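Local coordinates for protein transcriptional regulator (Saccharomonospora viridis, PDB 4KWA) that probably binds DNA as a TetR-family transcriptional repressor, and holds a choline ion in a pocket of its C-terminal domain, at residues T12-I17 / R96-V101; R20-V25 / S47-L52; I51-L56 / N112-D117. All coordinates share one frame; numbering follows the deposited sequence. Where two conformers were deposited one is given.

Interaction 1 of 3, residues T12-I17 / R96-V101. With CHT (choline ion), chain E; EDO (1,2-ethanediol), chain D.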
loop_
_atom_site.group_PDB
_atom_site.type_symbol
_atom_site.label_atom_id
_atom_site.label_comp_id
_atom_site.label_asym_id
_atom_site.label_seq_id
_atom_site.Cartn_x
_atom_site.Cartn_y
_atom_site.Cartn_z
ATOM N N THR A 12 9.149 -10.969 19.411
ATOM C CA THR A 12 8.267 -10.129 20.228
ATOM C C THR A 12 8.070 -8.756 19.549
ATOM O O THR A 12 6.898 -8.304 19.366
ATOM C CB THR A 12 8.777 -10.039 21.698
ATOM O OG1 THR A 12 8.792 -11.335 22.294
ATOM C CG2 THR A 12 7.931 -9.158 22.503
ATOM N N ALA A 13 9.188 -8.088 19.178
ATOM C CA ALA A 13 9.089 -6.787 18.460
ATOM C C ALA A 13 8.255 -6.832 17.208
ATOM O O ALA A 13 7.435 -5.928 16.994
ATOM C CB ALA A 13 10.460 -6.185 18.181
ATOM N N TRP A 14 8.380 -7.900 16.386
ATOM C CA TRP A 14 7.586 -8.043 15.160
ATOM C C TRP A 14 6.095 -8.024 15.378
ATOM O O TRP A 14 5.344 -7.236 14.773
ATOM C CB TRP A 14 7.938 -9.357 14.435
ATOM C CG TRP A 14 7.205 -9.542 13.104
ATOM C CD1 TRP A 14 6.051 -10.297 12.832
ATOM C CD2 TRP A 14 7.613 -8.972 11.851
ATOM N NE1 TRP A 14 5.737 -10.163 11.486
ATOM C CE2 TRP A 14 6.693 -9.388 10.869
ATOM C CE3 TRP A 14 8.657 -8.136 11.483
ATOM C CZ2 TRP A 14 6.798 -8.998 9.511
ATOM C CZ3 TRP A 14 8.783 -7.750 10.121
ATOM C CH2 TRP A 14 7.841 -8.204 9.148
ATOM N N ARG A 15 5.686 -8.805 16.377
ATOM C CA ARG A 15 4.294 -8.913 16.770
ATOM C C ARG A 15 3.710 -7.601 17.341
ATOM O O ARG A 15 2.623 -7.161 16.917
ATOM C CB ARG A 15 4.138 -10.111 17.710
ATOM C CG ARG A 15 2.691 -10.394 18.122
ATOM C CD ARG A 15 2.538 -11.566 19.024
ATOM N NE ARG A 15 3.421 -11.622 20.178
ATOM C CZ ARG A 15 4.519 -12.355 20.158
ATOM N NH1 ARG A 15 4.825 -12.992 19.037
ATOM N NH2 ARG A 15 5.321 -12.391 21.165
ATOM N N LEU A 16 4.502 -6.932 18.183
ATOM C CA LEU A 16 4.102 -5.660 18.737
ATOM C C LEU A 16 4.006 -4.562 17.660
ATOM O O LEU A 16 3.040 -3.785 17.629
ATOM C CB LEU A 16 5.032 -5.284 19.882
ATOM C CG LEU A 16 5.069 -6.137 21.155
ATOM C CD1 LEU A 16 6.056 -5.574 22.197
ATOM C CD2 LEU A 16 3.630 -6.165 21.686
ATOM N N ILE A 17 4.959 -4.566 16.769
ATOM C CA ILE A 17 5.006 -3.590 15.675
ATOM C C ILE A 17 3.765 -3.831 14.755
ATOM O O ILE A 17 3.104 -2.912 14.342
ATOM C CB ILE A 17 6.331 -3.741 14.899
ATOM C CG1 ILE A 17 7.491 -3.177 15.726
ATOM C CG2 ILE A 17 6.251 -2.996 13.543
ATOM C CD1 ILE A 17 8.876 -3.554 15.269
ATOM N N ARG A 96 -1.457 -12.037 8.386
ATOM C CA ARG A 96 -2.118 -10.712 8.621
ATOM C C ARG A 96 -1.137 -9.746 9.269
ATOM O O ARG A 96 -0.991 -8.578 8.829
ATOM C CB ARG A 96 -3.342 -10.875 9.510
ATOM C CG ARG A 96 -4.055 -9.577 9.856
ATOM C CD ARG A 96 -4.684 -8.991 8.627
ATOM N NE ARG A 96 -5.648 -7.914 8.938
ATOM C CZ ARG A 96 -6.961 -7.931 8.726
ATOM N NH1 ARG A 96 -7.671 -6.838 9.017
ATOM N NH2 ARG A 96 -7.602 -8.964 8.159
ATOM N N ASP A 97 -0.362 -10.239 10.248
ATOM C CA ASP A 97 0.667 -9.394 10.895
ATOM C C ASP A 97 1.733 -8.961 9.928
ATOM O O ASP A 97 2.230 -7.815 9.973
ATOM C CB ASP A 97 1.292 -10.150 12.062
ATOM C CG ASP A 97 0.370 -10.257 13.273
ATOM O OD1 ASP A 97 -0.649 -9.596 13.339
ATOM O OD2 ASP A 97 0.657 -11.087 14.139
ATOM N N GLU A 98 2.191 -9.882 9.073
ATOM C CA GLU A 98 3.180 -9.502 8.094
ATOM C C GLU A 98 2.666 -8.372 7.235
ATOM O O GLU A 98 3.366 -7.372 7.046
ATOM C CB GLU A 98 3.628 -10.720 7.286
ATOM C CG GLU A 98 4.413 -11.715 8.130
ATOM C CD GLU A 98 4.869 -12.928 7.322
ATOM O OE1 GLU A 98 4.479 -13.050 6.162
ATOM O OE2 GLU A 98 5.653 -13.735 7.810
ATOM N N TRP A 99 1.392 -8.469 6.785
ATOM C CA TRP A 99 0.838 -7.386 6.041
ATOM C C TRP A 99 0.885 -6.099 6.811
ATOM O O TRP A 99 1.211 -5.066 6.246
ATOM C CB TRP A 99 -0.598 -7.706 5.575
ATOM C CG TRP A 99 -0.668 -8.484 4.277
ATOM C CD1 TRP A 99 -0.532 -9.798 4.109
ATOM C CD2 TRP A 99 -0.755 -7.916 2.948
ATOM N NE1 TRP A 99 -0.576 -10.136 2.758
ATOM C CE2 TRP A 99 -0.723 -8.989 2.023
ATOM C CE3 TRP A 99 -0.849 -6.626 2.452
ATOM C CZ2 TRP A 99 -0.831 -8.805 0.607
ATOM C CZ3 TRP A 99 -0.977 -6.435 1.033
ATOM C CH2 TRP A 99 -0.971 -7.531 0.129
ATOM N N SER A 100 0.505 -6.167 8.083
ATOM C CA SER A 100 0.495 -4.987 8.950
ATOM C C SER A 100 1.852 -4.302 8.960
ATOM O O SER A 100 1.932 -3.077 8.971
ATOM C CB SER A 100 0.086 -5.337 10.393
ATOM O OG SER A 100 -1.251 -5.817 10.501
ATOM N N VAL A 101 2.920 -5.095 8.996
ATOM C CA VAL A 101 4.248 -4.580 9.009
ATOM C C VAL A 101 4.655 -4.042 7.629
ATOM O O VAL A 101 5.289 -2.964 7.573
ATOM C CB VAL A 101 5.229 -5.639 9.459
ATOM C CG1 VAL A 101 6.659 -5.119 9.284
ATOM C CG2 VAL A 101 4.898 -5.989 10.905
HETATM C C4 CHT E . 5.807 -8.291 -0.412
HETATM C C5 CHT E . 4.898 -9.155 0.464
HETATM C C6 CHT E . 3.209 -7.371 0.783
HETATM C C7 CHT E . 2.873 -9.558 1.671
HETATM C C8 CHT E . 2.804 -9.136 -0.766
HETATM O O6 CHT E . 7.147 -8.514 0.052
HETATM N N1 CHT E . 3.452 -8.799 0.522
HETATM C C1 EDO D . 0.897 -9.398 21.542
HETATM O O1 EDO D . 2.205 -9.835 22.209
HETATM C C2 EDO D . 0.959 -8.138 20.666
HETATM O O2 EDO D . 0.153 -6.929 20.944
#
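Segments 12-17 and 96-101 are helical, and their axes cross at 75° and come within 9.3 Å of each other. The indole of W14 does most of the touching. Its CG stands anti to the backbone N (chi1 -177°), which carries the ring across to the second helix. V101 lies over one face of the indole. Its CG2 sits 3.9 Å from the centroid of the W14 six-membered ring, only 13° off the normal, a CH-pi contact. The other methyl, V101 CG1, reaches W14 CH2 at 3.3 Å. E98 comes to the ring edge: its CG is 3.9 Å from W14 CZ2, and its carboxylate plane stands nearly upright to the indole. I17 adds a looser methyl contact, CG2 to V101 CG2 at 4.2 Å. This is the seam between the two parts of a TetR-type regulator: helix 2-20 belongs to the N-terminal DNA-binding region, helix 94-109 to the ligand-binding region. The carboxylates turn to partners beyond the contact: D97 forms a salt bridge with R19, and E98 with R66. W99 leaves the same helix on the far side. Choline C7 lies over one face of its ring, 3.7 Å from W99 CE2, and W99 NE1 donates to the carbonyl of Q88, so the ring is held at the choline pocket.

Interaction 2 of 3, residues R20-V25 / S47-L52; sequences RGYHNV and SKKDIL
The turn between helix 2-20 and helix 27-34, just ahead of the predicted helix-turn-helix, meets the start of helix 48-71 through Y22 and K48. The Y22 ring is sandwiched. L52 CD2 lies over the centre of one face, 4.0 Å from the Y22 ring centroid. K48 runs along the opposite face, its CE 4.2 Å from the same centroid. The K48 chain is extended, and K48 NZ stands 4.7 Å from the Y22 ring centroid, 4° off the normal, a cation-pi contact. That ammonium also gives two short hydrogen bonds to the turn: K48 NZ to Y22 O at 2.8 Å and to V25 O at 2.7 Å. A water accepts a third and links it to H23 ND1. This lysine therefore ties helix 48-71 to the backbone of the turn within the TetR DNA-binding domain. S47 is the N-cap of that helix, its OG accepting from D50 N at 3.1 Å. In the turn itself, G21, directly after helix 2-20, has positive phi, and N24 ND2 donates back to R20 O at 2.9 Å, in the carbonyl plane. H23 bonds to E108 through NE2, and its ring meets H23 of the second subunit.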
loop_
_atom_site.group_PDB
_atom_site.type_symbol
_atom_site.label_atom_id
_atom_site.label_comp_id
_atom_site.label_asym_id
_atom_site.label_seq_id
_atom_site.Cartn_x
_atom_site.Cartn_y
_atom_site.Cartn_z
ATOM N N ARG A 20 0.370 -2.964 17.066
ATOM C CA ARG A 20 0.277 -1.650 17.689
ATOM C C ARG A 20 0.818 -0.483 16.885
ATOM O O ARG A 20 0.463 0.663 17.179
ATOM C CB ARG A 20 1.008 -1.698 19.055
ATOM C CG ARG A 20 0.496 -2.746 20.067
ATOM C CD ARG A 20 1.057 -2.428 21.476
ATOM N NE ARG A 20 1.181 -3.575 22.371
ATOM C CZ ARG A 20 1.711 -3.519 23.603
ATOM N NH1 ARG A 20 2.133 -2.379 24.108
ATOM N NH2 ARG A 20 1.768 -4.603 24.350
ATOM N N GLY A 21 1.664 -0.805 15.913
ATOM C CA GLY A 21 2.375 0.142 15.087
ATOM C C GLY A 21 3.751 0.508 15.677
ATOM O O GLY A 21 3.938 0.781 16.901
ATOM N N TYR A 22 4.752 0.451 14.780
ATOM C CA TYR A 22 6.136 0.704 15.077
ATOM C C TYR A 22 6.386 1.904 15.950
ATOM O O TYR A 22 7.130 1.805 16.923
ATOM C CB TYR A 22 6.904 0.911 13.759
ATOM C CG TYR A 22 8.294 1.338 13.984
ATOM C CD1 TYR A 22 9.248 0.460 14.463
ATOM C CD2 TYR A 22 8.702 2.601 13.631
ATOM C CE1 TYR A 22 10.543 0.856 14.665
ATOM C CE2 TYR A 22 10.033 2.984 13.807
ATOM C CZ TYR A 22 10.931 2.103 14.300
ATOM O OH TYR A 22 12.227 2.514 14.512
ATOM N N HIS A 23 5.723 3.027 15.667
ATOM C CA HIS A 23 5.977 4.276 16.498
ATOM C C HIS A 23 5.313 4.286 17.885
ATOM O O HIS A 23 5.607 5.162 18.742
ATOM C CB HIS A 23 5.651 5.510 15.678
ATOM C CG HIS A 23 6.573 5.665 14.467
ATOM N ND1 HIS A 23 7.862 6.142 14.563
ATOM C CD2 HIS A 23 6.358 5.419 13.150
ATOM C CE1 HIS A 23 8.410 6.170 13.348
ATOM N NE2 HIS A 23 7.503 5.761 12.473
ATOM N N ASN A 24 4.394 3.351 18.086
ATOM C CA ASN A 24 3.693 3.182 19.335
ATOM C C ASN A 24 4.311 2.115 20.168
ATOM O O ASN A 24 3.848 1.875 21.245
ATOM C CB ASN A 24 2.225 2.864 19.101
ATOM C CG ASN A 24 1.552 3.939 18.294
ATOM O OD1 ASN A 24 1.731 5.087 18.584
ATOM N ND2 ASN A 24 0.841 3.570 17.247
ATOM N N VAL A 25 5.276 1.396 19.640
ATOM C CA VAL A 25 5.951 0.417 20.457
ATOM C C VAL A 25 7.187 0.993 21.143
ATOM O O VAL A 25 8.127 1.433 20.485
ATOM C CB VAL A 25 6.433 -0.724 19.602
ATOM C CG1 VAL A 25 7.345 -1.628 20.411
ATOM C CG2 VAL A 25 5.276 -1.518 19.079
ATOM N N SER A 47 19.204 1.090 18.465
ATOM C CA SER A 47 18.197 2.026 18.187
ATOM C C SER A 47 16.987 1.247 17.744
ATOM O O SER A 47 17.050 0.100 17.256
ATOM C CB SER A 47 18.602 2.950 17.050
ATOM O OG SER A 47 18.333 2.280 15.846
ATOM N N LYS A 48 15.876 1.931 17.872
ATOM C CA LYS A 48 14.635 1.325 17.532
ATOM C C LYS A 48 14.647 0.887 16.059
ATOM O O LYS A 48 14.140 -0.208 15.711
ATOM C CB LYS A 48 13.582 2.371 17.761
ATOM C CG LYS A 48 12.283 1.764 18.046
ATOM C CD LYS A 48 11.318 2.850 18.326
ATOM C CE LYS A 48 9.977 2.163 18.304
ATOM N NZ LYS A 48 8.961 3.198 18.570
ATOM N N LYS A 49 15.165 1.767 15.180
ATOM C CA LYS A 49 15.225 1.461 13.728
ATOM C C LYS A 49 15.999 0.221 13.506
ATOM O O LYS A 49 15.786 -0.491 12.511
ATOM C CB LYS A 49 15.853 2.606 12.871
ATOM C CG LYS A 49 14.970 3.829 12.723
ATOM C CD LYS A 49 15.641 4.946 11.914
ATOM C CE LYS A 49 16.919 5.475 12.546
ATOM N NZ LYS A 49 17.449 6.662 11.807
ATOM N N ASP A 50 16.971 -0.056 14.365
ATOM C CA ASP A 50 17.662 -1.329 14.200
ATOM C C ASP A 50 16.799 -2.501 14.538
ATOM O O ASP A 50 16.945 -3.552 13.886
ATOM C CB ASP A 50 18.929 -1.454 15.008
ATOM C CG ASP A 50 20.109 -0.930 14.266
ATOM O OD1 ASP A 50 20.058 0.242 13.811
ATOM O OD2 ASP A 50 21.057 -1.717 14.102
ATOM N N ILE A 51 15.946 -2.380 15.568
ATOM C CA ILE A 51 15.009 -3.491 15.875
ATOM C C ILE A 51 14.092 -3.745 14.633
ATOM O O ILE A 51 13.889 -4.900 14.236
ATOM C CB ILE A 51 14.145 -3.226 17.115
ATOM C CG1 ILE A 51 15.060 -2.979 18.305
ATOM C CG2 ILE A 51 13.191 -4.437 17.360
ATOM C CD1 ILE A 51 14.297 -2.692 19.572
ATOM N N LEU A 52 13.594 -2.685 13.994
ATOM C CA LEU A 52 12.719 -2.842 12.818
ATOM C C LEU A 52 13.502 -3.517 11.664
ATOM O O LEU A 52 13.045 -4.524 11.093
ATOM C CB LEU A 52 12.181 -1.508 12.330
ATOM C CG LEU A 52 11.253 -1.424 11.100
ATOM C CD1 LEU A 52 10.087 -2.353 11.262
ATOM C CD2 LEU A 52 10.774 -0.039 10.787
HETATM O O HOH W 1 9.223 5.623 16.855
#

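Interaction 3 of 3, residues I51-L56 / N112-D117; sequences ILLEAL and NPKIRD
I115 reaches across to three leucines, L52, L53 and L56, with its CD1 methyl. The closest is L56, whose CD1 is 3.4 Å from I115 CD1, tighter than usual van der Waals contact. L53 CD1 follows at 3.7 Å from I115 CD1, the two side chains sliding past each other in opposite directions. L52 CG stands 4.1 Å from the same methyl. I115 CG1 lies anti to the carbonyl carbon, and the turn at chi2 (-70°) brings CD1 to the leucines. L53 also touches K114. Its CD1 is 4.0 Å from K114 CB, and its CD2 lies against the CD and CE methylenes of that lysine. K114 thus lays its methylenes against L53 at the exposed border of the contact.

The next layer sets the start of the second helix. N112 is its N-cap. Its OD1 accepts from I115 N at 3.2 Å, with the donor well above the carbonyl plane, and weakly from K114 N at 3.0 Å. This fixes the first turn, from which K114 and I115 project.

The two helix segments run almost parallel, 12° apart, with axes 10.2 Å from each other. Helix 48-71 begins in the DNA-binding part and, as in other TetR proteins, runs on into the ligand-binding body, to which helix 113-139 belongs. Helix 94-109 lies against both, V105 touching L56 and I115 alike, while W14 of helix 2-20 packs on L56 and A55.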
loop_
_atom_site.group_PDB
_atom_site.type_symbol
_atom_site.label_atom_id
_atom_site.label_comp_id
_atom_site.label_asym_id
_atom_site.label_seq_id
_atom_site.Cartn_x
_atom_site.Cartn_y
_atom_site.Cartn_z
ATOM N N ILE A 51 15.946 -2.380 15.568
ATOM C CA ILE A 51 15.009 -3.491 15.875
ATOM C C ILE A 51 14.092 -3.745 14.633
ATOM O O ILE A 51 13.889 -4.900 14.236
ATOM C CB ILE A 51 14.145 -3.226 17.115
ATOM C CG1 ILE A 51 15.060 -2.979 18.305
ATOM C CG2 ILE A 51 13.191 -4.437 17.360
ATOM C CD1 ILE A 51 14.297 -2.692 19.572
ATOM N N LEU A 52 13.594 -2.685 13.994
ATOM C CA LEU A 52 12.719 -2.842 12.818
ATOM C C LEU A 52 13.502 -3.517 11.664
ATOM O O LEU A 52 13.045 -4.524 11.093
ATOM C CB LEU A 52 12.181 -1.508 12.330
ATOM C CG LEU A 52 11.253 -1.424 11.100
ATOM C CD1 LEU A 52 10.087 -2.353 11.262
ATOM C CD2 LEU A 52 10.774 -0.039 10.787
ATOM N N LEU A 53 14.719 -3.015 11.414
ATOM C CA LEU A 53 15.476 -3.552 10.295
ATOM C C LEU A 53 15.752 -5.059 10.518
ATOM O O LEU A 53 15.596 -5.887 9.594
ATOM C CB LEU A 53 16.776 -2.755 10.129
ATOM C CG LEU A 53 17.724 -3.237 9.071
ATOM C CD1 LEU A 53 17.112 -2.882 7.749
ATOM C CD2 LEU A 53 19.081 -2.548 9.326
ATOM N N GLU A 54 16.192 -5.417 11.715
ATOM C CA GLU A 54 16.585 -6.828 11.943
ATOM C C GLU A 54 15.393 -7.765 12.046
ATOM O O GLU A 54 15.437 -8.986 11.652
ATOM C CB GLU A 54 17.497 -6.911 13.171
ATOM C CG GLU A 54 18.835 -6.161 13.008
ATOM C CD GLU A 54 19.675 -6.659 11.810
ATOM O OE1 GLU A 54 19.515 -7.855 11.448
ATOM O OE2 GLU A 54 20.507 -5.881 11.243
ATOM N N ALA A 55 14.269 -7.183 12.494
ATOM C CA ALA A 55 13.008 -7.955 12.564
ATOM C C ALA A 55 12.500 -8.214 11.140
ATOM O O ALA A 55 12.035 -9.340 10.814
ATOM C CB ALA A 55 11.908 -7.166 13.355
ATOM N N LEU A 56 12.704 -7.254 10.277
ATOM C CA LEU A 56 12.239 -7.403 8.875
ATOM C C LEU A 56 13.140 -8.477 8.215
ATOM O O LEU A 56 12.663 -9.336 7.473
ATOM C CB LEU A 56 12.419 -6.124 8.104
ATOM C CG LEU A 56 11.508 -4.994 8.520
ATOM C CD1 LEU A 56 11.944 -3.695 7.885
ATOM C CD2 LEU A 56 10.104 -5.307 8.089
ATOM N N ASN A 112 14.054 5.849 5.195
ATOM C CA ASN A 112 15.211 5.083 5.734
ATOM C C ASN A 112 15.770 4.193 4.599
ATOM O O ASN A 112 15.043 3.295 4.176
ATOM C CB ASN A 112 14.696 4.145 6.897
ATOM C CG ASN A 112 15.789 3.346 7.598
ATOM O OD1 ASN A 112 16.732 2.890 6.987
ATOM N ND2 ASN A 112 15.616 3.098 8.891
ATOM N N PRO A 113 17.035 4.424 4.152
ATOM C CA PRO A 113 17.728 3.712 3.026
ATOM C C PRO A 113 18.021 2.273 3.301
ATOM O O PRO A 113 17.913 1.499 2.364
ATOM C CB PRO A 113 19.048 4.514 2.810
ATOM C CG PRO A 113 19.276 5.273 4.065
ATOM C CD PRO A 113 17.922 5.450 4.768
ATOM N N LYS A 114 18.285 1.875 4.570
ATOM C CA LYS A 114 18.542 0.481 4.848
ATOM C C LYS A 114 17.223 -0.296 4.708
ATOM O O LYS A 114 17.238 -1.361 4.155
ATOM C CB LYS A 114 19.224 0.193 6.186
ATOM C CG LYS A 114 20.653 0.785 6.276
ATOM C CD LYS A 114 21.435 0.336 7.499
ATOM C CE LYS A 114 21.015 0.978 8.816
ATOM N NZ LYS A 114 21.990 0.695 9.931
ATOM N N ILE A 115 16.120 0.245 5.207
ATOM C CA ILE A 115 14.834 -0.352 5.100
ATOM C C ILE A 115 14.416 -0.403 3.631
ATOM O O ILE A 115 13.933 -1.453 3.195
ATOM C CB ILE A 115 13.756 0.357 5.949
ATOM C CG1 ILE A 115 14.097 0.317 7.452
ATOM C CG2 ILE A 115 12.363 -0.235 5.668
ATOM C CD1 ILE A 115 13.976 -1.028 8.066
ATOM N N ARG A 116 14.620 0.685 2.896
ATOM C CA ARG A 116 14.319 0.773 1.484
ATOM C C ARG A 116 15.050 -0.327 0.684
ATOM O O ARG A 116 14.450 -0.993 -0.186
ATOM C CB ARG A 116 14.701 2.173 0.899
ATOM C CG ARG A 116 14.117 2.423 -0.476
ATOM C CD ARG A 116 14.685 3.584 -1.312
ATOM N NE ARG A 116 14.467 4.894 -0.742
ATOM C CZ ARG A 116 15.412 5.745 -0.305
ATOM N NH1 ARG A 116 16.724 5.492 -0.422
ATOM N NH2 ARG A 116 15.027 6.907 0.215
ATOM N N ASP A 117 16.321 -0.523 0.996
ATOM C CA ASP A 117 17.166 -1.528 0.311
ATOM C C ASP A 117 16.716 -2.935 0.660
ATOM O O ASP A 117 16.620 -3.796 -0.196
ATOM C CB ASP A 117 18.645 -1.402 0.718
ATOM C CG ASP A 117 19.325 -0.151 0.149
ATOM O OD1 ASP A 117 18.662 0.580 -0.632
ATOM O OD2 ASP A 117 20.518 0.095 0.541
#

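How the interactions relate
Interactions 1 and 3 are buried and largely apolar, and both join the DNA-binding part to the ligand-binding part. Interaction 2 lies within the DNA-binding part, is partly buried, and adds a lysine charge, backbone carbonyls and a water to its ring packing. Interactions 2 and 3 share I51 and L52 on helix 48-71, but use successive turns of it. The three contacts also touch one another. A13 CB meets I51 CG2 at 3.3 Å, and W14 CZ3 meets L56 CD2 at 3.4 Å, so helix 2-20 packs directly on helix 48-71. Interaction 1 alone includes a choline-pocket residue, W99; H23 of interaction 2 reaches the second subunit.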